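Local atomic coordinates of sugar ABC transporter substrate-binding protein (Treponema pallidum subsp. pallidum, PDB entry 5U2P), a protein that probably binds an as yet unidentified solute, perhaps a sugar, outside the inner membrane and delivers it to an ABC transporter. Residues Lys158-Asn161 against Glu162-Glu165. Residues are numbered along the deposited sequence; the frame is centred on the assembly and turned at random.
Sequences KSWN and ELLE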
loop_
_atom_site.group_PDB
_atom_site.type_symbol
_atom_site.label_atom_id
_atom_site.label_comp_id
_atom_site.label_asym_id
_atom_site.label_seq_id
_atom_site.Cartn_x
_atom_site.Cartn_y
_atom_site.Cartn_z
ATOM N N LYS A 158 7.865 -21.316 2.867
ATOM C CA LYS A 158 6.582 -21.129 3.525
ATOM C C LYS A 158 6.744 -20.827 5.013
ATOM O O LYS A 158 5.769 -20.750 5.749
ATOM C CB LYS A 158 5.697 -22.361 3.311
ATOM C CG LYS A 158 5.572 -22.732 1.834
ATOM C CD LYS A 158 4.249 -23.390 1.508
ATOM C CE LYS A 158 4.081 -23.527 0.000
ATOM N NZ LYS A 158 2.757 -24.089 -0.377
ATOM N N SER A 159 7.986 -20.626 5.434
ATOM C CA SER A 159 8.311 -20.290 6.817
ATOM C C SER A 159 9.646 -19.557 6.853
ATOM O O SER A 159 10.349 -19.500 5.853
ATOM C CB SER A 159 8.417 -21.542 7.671
ATOM O OG SER A 159 9.583 -22.252 7.293
ATOM N N TRP A 160 9.992 -19.024 8.016
ATOM C CA TRP A 160 11.256 -18.314 8.211
ATOM C C TRP A 160 12.479 -19.192 7.985
ATOM O O TRP A 160 13.464 -18.742 7.403
ATOM C CB TRP A 160 11.296 -17.729 9.627
ATOM C CG TRP A 160 12.655 -17.242 10.088
ATOM C CD1 TRP A 160 13.468 -17.840 11.012
ATOM C CD2 TRP A 160 13.342 -16.053 9.663
ATOM N NE1 TRP A 160 14.615 -17.100 11.187
ATOM C CE2 TRP A 160 14.564 -16.000 10.371
ATOM C CE3 TRP A 160 13.047 -15.033 8.757
ATOM C CZ2 TRP A 160 15.488 -14.969 10.192
ATOM C CZ3 TRP A 160 13.965 -14.008 8.585
ATOM C CH2 TRP A 160 15.167 -13.985 9.298
ATOM N N ASN A 161 12.434 -20.431 8.461
ATOM C CA ASN A 161 13.556 -21.333 8.267
ATOM C C ASN A 161 13.675 -21.766 6.821
ATOM O O ASN A 161 14.775 -21.997 6.333
ATOM C CB ASN A 161 13.431 -22.557 9.174
ATOM C CG ASN A 161 13.667 -22.219 10.622
ATOM O OD1 ASN A 161 14.495 -21.368 10.944
ATOM N ND2 ASN A 161 12.928 -22.871 11.509
ATOM N N GLU A 162 12.548 -21.862 6.125
ATOM C CA GLU A 162 12.590 -22.203 4.712
ATOM C C GLU A 162 13.188 -21.041 3.910
ATOM O O GLU A 162 13.897 -21.263 2.922
ATOM C CB GLU A 162 11.194 -22.577 4.203
ATOM C CG GLU A 162 10.785 -23.989 4.635
ATOM C CD GLU A 162 9.437 -24.437 4.101
ATOM O OE1 GLU A 162 8.925 -23.829 3.140
ATOM O OE2 GLU A 162 8.888 -25.418 4.644
ATOM N N LEU A 163 12.915 -19.811 4.337
ATOM C CA LEU A 163 13.525 -18.640 3.703
ATOM C C LEU A 163 15.038 -18.674 3.891
ATOM O O LEU A 163 15.783 -18.486 2.942
ATOM C CB LEU A 163 12.975 -17.341 4.269
ATOM C CG LEU A 163 13.649 -16.057 3.775
ATOM C CD1 LEU A 163 13.418 -15.871 2.295
ATOM C CD2 LEU A 163 13.117 -14.861 4.551
ATOM N N LEU A 164 15.489 -18.910 5.117
ATOM C CA LEU A 164 16.928 -18.971 5.391
ATOM C C LEU A 164 17.593 -20.086 4.588
ATOM O O LEU A 164 18.684 -19.901 4.043
ATOM C CB LEU A 164 17.196 -19.174 6.887
ATOM C CG LEU A 164 16.786 -18.016 7.796
ATOM C CD1 LEU A 164 17.076 -18.351 9.253
ATOM C CD2 LEU A 164 17.468 -16.700 7.418
ATOM N N GLU A 165 16.932 -21.239 4.512
ATOM C CA GLU A 165 17.470 -22.365 3.754
ATOM C C GLU A 165 17.527 -22.023 2.268
ATOM O O GLU A 165 18.528 -22.288 1.603
ATOM C CB GLU A 165 16.634 -23.630 3.975
ATOM C CG GLU A 165 17.155 -24.850 3.221
ATOM C CD GLU A 165 16.326 -26.101 3.465
ATOM O OE1 GLU A 165 15.195 -25.990 3.992
ATOM O OE2 GLU A 165 16.812 -27.201 3.123
#
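Ser159 and Glu162 meet through different first torsions: with chi1 at 70°, Ser159 tucks OG between its own backbone N and carbonyl carbon, while Glu162, its CG anti to the carbonyl carbon (chi1 -77°), sends an extended chain back toward the residues ahead of the helix. Ser159 is the N-cap. Its OG accepts from Glu162 N at 3.2 Å, and serine suits the place because its short hydroxyl arm can take up an amide of the first turn, which has no i-4 carbonyl of the helix to bond to. Glu162 OE1 in turn accepts from Lys158 N at 2.7 Å, the donor approaching from above the carboxylate plane. The carboxylate thus ties the residue before the cap to the first turn, and its negative charge at the helix's N-terminus probably interacts favourably with the helix dipole. Behind the cap the ordinary i to i+4 ladder begins, Leu163 N bonding to Ser159 O at 3.0 Å and Leu164 N to Trp160 O at 3.1 Å. Trp160 and Leu164 share one side of this turn. Leu164 lays its branched end over one face of the indole: Leu164 CD2 makes a CH-pi contact 4.2 Å from the centroid of the six-membered ring of Trp160, and Leu164 CD1 comes within 3.4 Å of Trp160 NE1. A broad ring and a forked aliphatic chain suit a helix side that faces protein. Helix 160-172 opens here with that side against helix 227-238, where Trp160 touches Ala232, Glu235 and Leu236 and Leu164 also reaches Leu236, while buried Leu163 packs on Pro291 in the loop between strands 285-288 and 300-303.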